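Side-chain contacts in DR2417 (Deinococcus radiodurans, PDB 4XWW), which degrades RNA as a metal-dependent exonuclease, probably in the 5'-to-3' direction and possibly with internal cleavage as well, and probably serves in rRNA maturation: residues W80-G85 with A113-K118; V266-R271 with K275-A280. All coordinates share one frame; numbering follows the deposited sequence.

Contact 1 (W80-G85 with A113-K118). With ZN (zinc ion), chain E.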
ATOM      1  N   TRP A  80     -14.833 -14.198  30.483  1.00 23.73           N
ATOM      2  CA  TRP A  80     -13.950 -13.828  29.413  1.00 22.15           C
ATOM      3  C   TRP A  80     -12.552 -14.378  29.650  1.00 21.28           C
ATOM      4  O   TRP A  80     -12.086 -14.432  30.795  1.00 26.67           O
ATOM      5  CB  TRP A  80     -13.888 -12.301  29.299  1.00 23.55           C
ATOM      6  CG  TRP A  80     -14.184 -11.736  27.925  1.00 24.80           C
ATOM      7  CD1 TRP A  80     -13.338 -11.695  26.846  1.00 28.96           C
ATOM      8  CD2 TRP A  80     -15.401 -11.114  27.495  1.00 25.51           C
ATOM      9  NE1 TRP A  80     -13.957 -11.093  25.778  1.00 23.94           N
ATOM     10  CE2 TRP A  80     -15.221 -10.720  26.151  1.00 23.01           C
ATOM     11  CE3 TRP A  80     -16.626 -10.846  28.117  1.00 29.30           C
ATOM     12  CZ2 TRP A  80     -16.220 -10.080  25.415  1.00 26.58           C
ATOM     13  CZ3 TRP A  80     -17.621 -10.208  27.381  1.00 34.17           C
ATOM     14  CH2 TRP A  80     -17.406  -9.833  26.045  1.00 26.19           C
ATOM     15  N   ILE A  81     -11.902 -14.772  28.558  1.00 20.39           N
ATOM     16  CA  ILE A  81     -10.489 -15.117  28.517  1.00 19.54           C
ATOM     17  C   ILE A  81      -9.760 -14.077  27.669  1.00 23.38           C
ATOM     18  O   ILE A  81     -10.190 -13.797  26.549  1.00 22.31           O
ATOM     19  CB  ILE A  81     -10.268 -16.505  27.895  1.00 19.05           C
ATOM     20  CG1 ILE A  81     -10.898 -17.599  28.765  1.00 19.69           C
ATOM     21  CG2 ILE A  81      -8.785 -16.793  27.662  1.00 18.21           C
ATOM     22  CD1 ILE A  81     -10.940 -18.915  28.062  1.00 26.04           C
ATOM     23  N   LEU A  82      -8.679 -13.506  28.200  1.00 19.14           N
ATOM     24  CA  LEU A  82      -7.852 -12.569  27.430  1.00 22.30           C
ATOM     25  C   LEU A  82      -6.466 -13.178  27.213  1.00 25.67           C
ATOM     26  O   LEU A  82      -5.721 -13.366  28.180  1.00 24.92           O
ATOM     27  CB  LEU A  82      -7.736 -11.217  28.150  1.00 18.73           C
ATOM     28  CG  LEU A  82      -9.038 -10.514  28.509  1.00 19.70           C
ATOM     29  CD1 LEU A  82      -8.734  -9.126  29.056  1.00 23.77           C
ATOM     30  CD2 LEU A  82      -9.894 -10.405  27.248  1.00 25.89           C
ATOM     31  N   THR A  83      -6.118 -13.479  25.957  1.00 18.05           N
ATOM     32  CA  THR A  83      -4.898 -14.247  25.686  1.00 19.26           C
ATOM     33  C   THR A  83      -3.605 -13.424  25.768  1.00 23.12           C
ATOM     34  O   THR A  83      -2.569 -13.952  26.144  1.00 19.71           O
ATOM     35  CB  THR A  83      -4.937 -14.949  24.301  1.00 20.75           C
ATOM     36  OG1 THR A  83      -5.065 -13.979  23.245  1.00 20.01           O
ATOM     37  CG2 THR A  83      -6.108 -15.962  24.220  1.00 18.29           C
ATOM     38  N   HIS A  84      -3.682 -12.149  25.405  1.00 17.38           N
ATOM     39  CA  HIS A  84      -2.523 -11.248  25.459  1.00 17.27           C
ATOM     40  C   HIS A  84      -2.963  -9.814  25.165  1.00 18.28           C
ATOM     41  O   HIS A  84      -4.091  -9.580  24.729  1.00 17.41           O
ATOM     42  CB  HIS A  84      -1.390 -11.669  24.492  1.00 16.73           C
ATOM     43  CG  HIS A  84      -1.721 -11.598  23.023  1.00 15.63           C
ATOM     44  ND1 HIS A  84      -2.662 -12.400  22.427  1.00 15.71           N
ATOM     45  CD2 HIS A  84      -1.156 -10.869  22.016  1.00 19.37           C
ATOM     46  CE1 HIS A  84      -2.686 -12.172  21.122  1.00 14.64           C
ATOM     47  NE2 HIS A  84      -1.776 -11.248  20.857  1.00 17.23           N
ATOM     48  N   GLY A  85      -2.074  -8.859  25.419  1.00 18.99           N
ATOM     49  CA  GLY A  85      -2.446  -7.456  25.434  1.00 16.59           C
ATOM     50  C   GLY A  85      -2.250  -6.705  24.102  1.00 16.24           C
ATOM     51  O   GLY A  85      -2.237  -5.474  24.117  1.00 20.96           O
ATOM     52  N   ALA A 113      -2.826  -5.350  33.039  1.00 21.43           N
ATOM     53  CA  ALA A 113      -2.337  -4.000  33.296  1.00 25.24           C
ATOM     54  C   ALA A 113      -2.703  -3.082  32.115  1.00 26.76           C
ATOM     55  O   ALA A 113      -3.155  -1.945  32.308  1.00 29.89           O
ATOM     56  CB  ALA A 113      -0.838  -4.004  33.539  1.00 21.84           C
ATOM     57  N   LEU A 114      -2.528  -3.595  30.901  1.00 21.02           N
ATOM     58  CA  LEU A 114      -2.862  -2.832  29.702  1.00 25.63           C
ATOM     59  C   LEU A 114      -4.373  -2.589  29.597  1.00 24.62           C
ATOM     60  O   LEU A 114      -4.809  -1.480  29.277  1.00 24.95           O
ATOM     61  CB  LEU A 114      -2.325  -3.550  28.463  1.00 23.16           C
ATOM     62  CG  LEU A 114      -0.789  -3.644  28.367  1.00 22.55           C
ATOM     63  CD1 LEU A 114      -0.345  -4.571  27.227  1.00 22.44           C
ATOM     64  CD2 LEU A 114      -0.169  -2.267  28.165  1.00 23.98           C
ATOM     65  N   VAL A 115      -5.171  -3.609  29.902  1.00 24.45           N
ATOM     66  CA  VAL A 115      -6.622  -3.460  29.851  1.00 27.47           C
ATOM     67  C   VAL A 115      -7.098  -2.498  30.931  1.00 30.44           C
ATOM     68  O   VAL A 115      -7.939  -1.637  30.671  1.00 30.03           O
ATOM     69  CB  VAL A 115      -7.334  -4.828  29.986  1.00 24.31           C
ATOM     70  CG1 VAL A 115      -8.813  -4.663  30.302  1.00 25.91           C
ATOM     71  CG2 VAL A 115      -7.141  -5.628  28.700  1.00 25.93           C
ATOM     72  N   ARG A 116      -6.542  -2.633  32.137  1.00 28.34           N
ATOM     73  CA  ARG A 116      -6.911  -1.788  33.260  1.00 30.05           C
ATOM     74  C   ARG A 116      -6.702  -0.317  32.917  1.00 28.89           C
ATOM     75  O   ARG A 116      -7.553   0.527  33.207  1.00 31.40           O
ATOM     76  CB  ARG A 116      -6.093  -2.181  34.502  1.00 35.12           C
ATOM     77  CG  ARG A 116      -6.729  -1.907  35.831  1.00 46.23           C
ATOM     78  CD  ARG A 116      -5.829  -2.418  36.970  1.00 42.23           C
ATOM     79  NE  ARG A 116      -6.096  -3.815  37.304  1.00 45.16           N
ATOM     80  CZ  ARG A 116      -5.221  -4.809  37.186  1.00 44.19           C
ATOM     81  NH1 ARG A 116      -3.990  -4.581  36.742  1.00 38.79           N
ATOM     82  NH2 ARG A 116      -5.581  -6.041  37.526  1.00 51.92           N
ATOM     83  N   GLU A 117      -5.570  -0.010  32.293  1.00 34.61           N
ATOM     84  CA  GLU A 117      -5.275   1.362  31.901  1.00 40.93           C
ATOM     85  C   GLU A 117      -6.236   1.845  30.814  1.00 42.85           C
ATOM     86  O   GLU A 117      -6.694   2.991  30.828  1.00 38.28           O
ATOM     87  CB  GLU A 117      -3.833   1.475  31.415  1.00 40.42           C
ATOM     88  CG  GLU A 117      -3.315   2.889  31.393  1.00 53.84           C
ATOM     89  CD  GLU A 117      -2.211   3.083  30.382  1.00 61.60           C
ATOM     90  OE1 GLU A 117      -2.082   4.213  29.862  1.00 68.04           O
ATOM     91  OE2 GLU A 117      -1.480   2.106  30.103  1.00 65.98           O
ATOM     92  N   LYS A 118      -6.528   0.956  29.875  1.00 37.88           N
ATOM     93  CA  LYS A 118      -7.457   1.231  28.788  1.00 35.99           C
ATOM     94  C   LYS A 118      -8.837   1.564  29.338  1.00 43.49           C
ATOM     95  O   LYS A 118      -9.442   2.563  28.953  1.00 40.16           O
ATOM     96  CB  LYS A 118      -7.515   0.017  27.852  1.00 34.16           C
ATOM     97  CG  LYS A 118      -8.141   0.247  26.486  1.00 43.66           C
ATOM     98  CD  LYS A 118      -7.960  -0.981  25.583  1.00 36.90           C
ATOM     99  CE  LYS A 118      -6.587  -1.001  24.910  1.00 37.83           C
ATOM    100  NZ  LYS A 118      -6.507  -0.022  23.785  1.00 44.13           N
TER
HETATM  101 ZN    ZN E 601      -0.599 -10.772  19.134  1.00 21.63          ZN
HETATM  102  O   HOH W   1      -1.390 -11.047  17.468  1.00 16.45           O
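Leu82 sets CG beside its backbone N (chi1 -55°) and extends CD1 anti to CA, which carries this methyl from strand 77-82 to helix 109-122. Val115 answers with CG2, the branch that lies anti to its carbonyl carbon because CG1 is anti to the backbone N (chi1 165°). Leu82 CD1 and Val115 CG2 meet at 3.9 Å, the two side chains crossing at a slant. Three residues further on, the extended Leu114 side chain brings CD1 against the backbone of Gly85, 3.8 Å from Gly85 O and 4.0 Å from Gly85 CA; such a close approach to the main chain is possible because Gly85 has no side chain to stand between its backbone and the leucine. Leu93 and Ile90 add apolar contacts around the same helix face. Gly85 O is buried against the leucine methyl and has no hydrogen-bonding partner in the model.

His84 turns its CB away from the helix, and its ring reaches the metal. His84 NE2 binds zinc at 2.1 Å, with His86, His153 and a water 1.9 Å from the zinc as the other ligands. At the other ring nitrogen, His84 ND1 donates to Thr83 OG1 at 3.0 Å, nearly in the ring plane, which restrains ring rotation and positions a first-shell ligand from the second shell. His84 to His89 form the HxHxDH motif of metallo-beta-lactamase folds, with Thr83 just before it; the chemistry is therefore divided, with apolar contacts seating the strand end and the loop on the helix and one hydrogen bond helping to aim the imidazole at zinc.

Contact 2 (V266-R271 with K275-A280). With nucleotides of chain C.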
ATOM      1  N   VAL A 266      20.050   5.281  27.189  1.00 24.58           N
ATOM      2  CA  VAL A 266      18.852   5.114  26.378  1.00 23.53           C
ATOM      3  C   VAL A 266      17.794   6.175  26.683  1.00 27.84           C
ATOM      4  O   VAL A 266      17.533   6.495  27.842  1.00 29.42           O
ATOM      5  CB  VAL A 266      18.262   3.707  26.587  1.00 23.13           C
ATOM      6  CG1 VAL A 266      16.980   3.503  25.770  1.00 25.07           C
ATOM      7  CG2 VAL A 266      19.299   2.662  26.188  1.00 27.99           C
ATOM      8  N   VAL A 267      17.207   6.723  25.622  1.00 25.72           N
ATOM      9  CA  VAL A 267      16.077   7.638  25.740  1.00 25.57           C
ATOM     10  C   VAL A 267      14.877   6.948  25.128  1.00 24.80           C
ATOM     11  O   VAL A 267      14.936   6.488  23.986  1.00 25.96           O
ATOM     12  CB  VAL A 267      16.290   8.981  24.996  1.00 26.88           C
ATOM     13  CG1 VAL A 267      15.063   9.878  25.154  1.00 28.14           C
ATOM     14  CG2 VAL A 267      17.519   9.715  25.491  1.00 28.47           C
ATOM     15  N   MET A 268      13.796   6.870  25.888  1.00 24.73           N
ATOM     16  CA  MET A 268      12.549   6.336  25.363  1.00 25.89           C
ATOM     17  C   MET A 268      11.735   7.517  24.861  1.00 22.97           C
ATOM     18  O   MET A 268      11.414   8.427  25.625  1.00 31.44           O
ATOM     19  CB  MET A 268      11.797   5.541  26.434  1.00 32.33           C
ATOM     20  CG  MET A 268      12.585   4.353  27.010  1.00 34.82           C
ATOM     21  SD  MET A 268      12.742   2.930  25.903  1.00 31.82           S
ATOM     22  CE  MET A 268      11.138   2.145  26.141  1.00 46.73           C
ATOM     23  N   GLU A 269      11.429   7.518  23.569  1.00 28.19           N
ATOM     24  CA  GLU A 269      10.779   8.661  22.942  1.00 32.03           C
ATOM     25  C   GLU A 269       9.438   8.281  22.340  1.00 27.09           C
ATOM     26  O   GLU A 269       9.341   7.341  21.559  1.00 25.59           O
ATOM     27  CB  GLU A 269      11.667   9.260  21.852  1.00 36.18           C
ATOM     28  CG  GLU A 269      12.813  10.109  22.345  1.00 42.44           C
ATOM     29  CD  GLU A 269      12.406  11.542  22.640  1.00 47.76           C
ATOM     30  OE1 GLU A 269      11.517  12.090  21.946  1.00 53.52           O
ATOM     31  OE2 GLU A 269      12.992  12.121  23.566  1.00 43.65           O
ATOM     32  N   GLY A 270       8.405   9.041  22.682  1.00 29.34           N
ATOM     33  CA  GLY A 270       7.103   8.824  22.086  1.00 25.86           C
ATOM     34  C   GLY A 270       6.185   8.361  23.192  1.00 31.48           C
ATOM     35  O   GLY A 270       6.558   7.489  23.990  1.00 32.19           O
ATOM     36  N   ARG A 271       4.996   8.955  23.244  1.00 29.43           N
ATOM     37  CA  ARG A 271       4.032   8.658  24.304  1.00 36.20           C
ATOM     38  C   ARG A 271       3.844   7.159  24.503  1.00 28.12           C
ATOM     39  O   ARG A 271       3.886   6.649  25.631  1.00 31.42           O
ATOM     40  CB  ARG A 271       2.677   9.297  23.993  1.00 42.87           C
ATOM     41  CG  ARG A 271       1.729   9.257  25.179  1.00 52.96           C
ATOM     42  CD  ARG A 271       0.268   9.363  24.769  1.00 57.38           C
ATOM     43  NE  ARG A 271      -0.080  10.667  24.207  1.00 58.25           N
ATOM     44  CZ  ARG A 271      -1.243  11.277  24.420  1.00 56.71           C
ATOM     45  NH1 ARG A 271      -1.487  12.460  23.871  1.00 57.63           N
ATOM     46  NH2 ARG A 271      -2.161  10.706  25.190  1.00 57.04           N
ATOM     47  N   LYS A 275       4.446   4.539  27.682  1.00 36.04           N
ATOM     48  CA  LYS A 275       3.294   3.822  28.205  1.00 34.06           C
ATOM     49  C   LYS A 275       3.560   2.328  28.357  1.00 33.46           C
ATOM     50  O   LYS A 275       3.317   1.769  29.420  1.00 32.66           O
ATOM     51  CB  LYS A 275       2.065   4.032  27.311  1.00 35.83           C
ATOM     52  CG  LYS A 275       0.883   3.145  27.705  1.00 41.00           C
ATOM     53  CD  LYS A 275      -0.286   3.283  26.748  1.00 47.97           C
ATOM     54  CE  LYS A 275      -0.548   1.981  26.014  1.00 56.31           C
ATOM     55  NZ  LYS A 275      -0.518   2.187  24.538  1.00 57.92           N
ATOM     56  N   TYR A 276       4.045   1.676  27.301  1.00 26.18           N
ATOM     57  CA  TYR A 276       4.298   0.239  27.377  1.00 24.40           C
ATOM     58  C   TYR A 276       5.454  -0.068  28.317  1.00 26.78           C
ATOM     59  O   TYR A 276       5.417  -1.076  29.033  1.00 31.36           O
ATOM     60  CB  TYR A 276       4.555  -0.367  25.993  1.00 26.25           C
ATOM     61  CG  TYR A 276       3.272  -0.629  25.258  1.00 26.40           C
ATOM     62  CD1 TYR A 276       2.549  -1.795  25.480  1.00 27.35           C
ATOM     63  CD2 TYR A 276       2.753   0.308  24.381  1.00 33.48           C
ATOM     64  CE1 TYR A 276       1.350  -2.025  24.825  1.00 31.79           C
ATOM     65  CE2 TYR A 276       1.563   0.080  23.714  1.00 35.41           C
ATOM     66  CZ  TYR A 276       0.864  -1.080  23.942  1.00 33.59           C
ATOM     67  OH  TYR A 276      -0.326  -1.283  23.281  1.00 31.25           O
ATOM     68  N   ALA A 277       6.455   0.806  28.338  1.00 28.42           N
ATOM     69  CA  ALA A 277       7.601   0.621  29.222  1.00 29.01           C
ATOM     70  C   ALA A 277       7.128   0.639  30.682  1.00 32.72           C
ATOM     71  O   ALA A 277       7.608  -0.135  31.519  1.00 29.82           O
ATOM     72  CB  ALA A 277       8.656   1.695  28.984  1.00 28.83           C
ATOM     73  N   GLN A 278       6.175   1.521  30.968  1.00 26.18           N
ATOM     74  CA  GLN A 278       5.629   1.634  32.313  1.00 28.42           C
ATOM     75  C   GLN A 278       4.932   0.349  32.721  1.00 25.58           C
ATOM     76  O   GLN A 278       5.187  -0.174  33.801  1.00 30.88           O
ATOM     77  CB  GLN A 278       4.657   2.806  32.412  1.00 36.80           C
ATOM     78  CG  GLN A 278       5.331   4.133  32.659  1.00 47.13           C
ATOM     79  CD  GLN A 278       4.339   5.276  32.723  1.00 63.30           C
ATOM     80  OE1 GLN A 278       3.126   5.060  32.727  1.00 72.19           O
ATOM     81  NE2 GLN A 278       4.851   6.502  32.771  1.00 60.53           N
ATOM     82  N   ALA A 279       4.065  -0.154  31.844  1.00 27.47           N
ATOM     83  CA  ALA A 279       3.336  -1.391  32.089  1.00 29.19           C
ATOM     84  C   ALA A 279       4.276  -2.591  32.188  1.00 28.46           C
ATOM     85  O   ALA A 279       4.096  -3.442  33.056  1.00 27.12           O
ATOM     86  CB  ALA A 279       2.297  -1.622  30.988  1.00 28.43           C
ATOM     87  N   ALA A 280       5.260  -2.667  31.288  1.00 22.81           N
ATOM     88  CA  ALA A 280       6.224  -3.767  31.309  1.00 23.66           C
ATOM     89  C   ALA A 280       7.053  -3.743  32.601  1.00 24.73           C
ATOM     90  O   ALA A 280       7.315  -4.784  33.188  1.00 23.20           O
ATOM     91  CB  ALA A 280       7.134  -3.712  30.098  1.00 25.36           C
TER
ATOM     92  P     U C   6       3.479   8.298  19.529  1.00 31.27           P
ATOM     93  OP1   U C   6       4.774   9.017  19.403  1.00 29.61           O
ATOM     94  OP2   U C   6       3.204   7.420  20.703  1.00 30.62           O
ATOM     95  O5'   U C   6       2.301   9.376  19.498  1.00 33.39           O
ATOM     96  C5'   U C   6       2.110  10.240  18.389  1.00 34.45           C
ATOM     97  C4'   U C   6       0.802  10.982  18.501  1.00 38.67           C
ATOM     98  O4'   U C   6      -0.301  10.038  18.466  1.00 40.75           O
ATOM     99  C3'   U C   6       0.595  11.742  19.801  1.00 41.27           C
ATOM    100  O3'   U C   6       1.238  13.003  19.816  1.00 47.62           O
ATOM    101  C2'   U C   6      -0.922  11.815  19.910  1.00 47.03           C
ATOM    102  O2'   U C   6      -1.441  12.812  19.043  1.00 47.08           O
ATOM    103  C1'   U C   6      -1.320  10.448  19.357  1.00 47.12           C
ATOM    104  N1    U C   6      -1.458   9.436  20.435  1.00 46.30           N
ATOM    105  C2    U C   6      -2.686   9.340  21.064  1.00 56.26           C
ATOM    106  O2    U C   6      -3.638  10.039  20.763  1.00 60.84           O
ATOM    107  N3    U C   6      -2.762   8.391  22.058  1.00 56.54           N
ATOM    108  C4    U C   6      -1.757   7.547  22.486  1.00 58.48           C
ATOM    109  O4    U C   6      -1.980   6.745  23.396  1.00 70.62           O
ATOM    110  C5    U C   6      -0.516   7.708  21.790  1.00 48.01           C
ATOM    111  C6    U C   6      -0.417   8.622  20.819  1.00 42.25           C
ATOM    112  P     U C   7       1.756  13.608  21.195  1.00 55.22           P
ATOM    113  OP1   U C   7       2.853  12.744  21.693  1.00 60.85           O
ATOM    114  OP2   U C   7       0.576  13.859  22.056  1.00 63.36           O
ATOM    115  O5'   U C   7       2.366  15.013  20.763  1.00 58.89           O
ATOM    116  C5'   U C   7       3.555  15.087  19.958  1.00 58.16           C
ATOM    117  C4'   U C   7       3.398  16.146  18.892  1.00 59.80           C
ATOM    118  O4'   U C   7       2.738  17.310  19.463  1.00 63.33           O
ATOM    119  C3'   U C   7       4.701  16.666  18.298  1.00 66.65           C
ATOM    120  O3'   U C   7       4.502  17.078  16.951  1.00 74.28           O
ATOM    121  C2'   U C   7       5.007  17.864  19.187  1.00 66.16           C
ATOM    122  O2'   U C   7       5.843  18.817  18.565  1.00 71.57           O
ATOM    123  C1'   U C   7       3.606  18.431  19.409  1.00 62.93           C
ATOM    124  N1    U C   7       3.460  19.217  20.648  1.00 69.21           N
ATOM    125  C2    U C   7       4.444  20.146  20.933  1.00 73.54           C
ATOM    126  O2    U C   7       5.412  20.328  20.215  1.00 74.22           O
ATOM    127  N3    U C   7       4.249  20.854  22.092  1.00 72.95           N
ATOM    128  C4    U C   7       3.198  20.739  22.976  1.00 69.48           C
ATOM    129  O4    U C   7       3.169  21.451  23.981  1.00 66.23           O
ATOM    130  C5    U C   7       2.220  19.762  22.610  1.00 66.35           C
ATOM    131  C6    U C   7       2.376  19.057  21.484  1.00 63.47           C
TER
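Arg271 O accepts a hydrogen bond from Lys275 N at 3.0 Å, closing the first turn of helix 271-282 just after Gly270, its N-cap residue. At the phi of 114° and psi of 134° that Gly270 adopts, a CB would be jammed against the carbonyl O of Glu269, and Gly270 CA lies 3.6 Å from OP1 of U6 in the bound RNA. Deeper in, Met268 bends at chi2 and chi3, so its terminal CE curls back to meet Ala277 CB at 3.8 Å; this joins the edge strand 265-269 to the helix that follows it in the beta-CASP domain.

On the RNA side, Arg271 extends with CG anti to its backbone N and then bends at chi3 (-67°), which lays the guanidinium over the U6 base and beside the U7 phosphate. The aliphatic Arg271 CD rests 3.5 Å from U6 C5, while the guanidinium carries U6 N3 over one face, 3.8 Å above its plane and offset toward the rim. At its edge, Arg271 NH1 donates to U7 OP2 at 3.1 Å, almost straight. One arginine thus engages a base and the next phosphate together, and the helix start near the U6 phosphate would probably add favourable electrostatics to RNA binding.

Overall arrangement
The centres of contacts 1 and 2 lie about 18 Å apart, yet helices 109-122 and 271-282 touch directly, joining the metallo-beta-lactamase and beta-CASP regions. Leu114 is the shared element: its CD2 branch packs 3.7 Å from Tyr276 CE1 and 3.8 Å from Ala279 CB, while its other methyl serves contact 1. Beside it, Glu117 OE2 lies 3.5 Å from Lys275 CG, a packing contact. Both contacts lie near the bound RNA, consistent with a path leading to the zinc site: contact 1 supplies a zinc ligand and comes within about 5 Å of the RNA at nearest atoms, contact 2 touches U6 and hydrogen-bonds U7, and Tyr276 packs on a further phosphate. The Lys275 side chain is about 10 Å from that of His86.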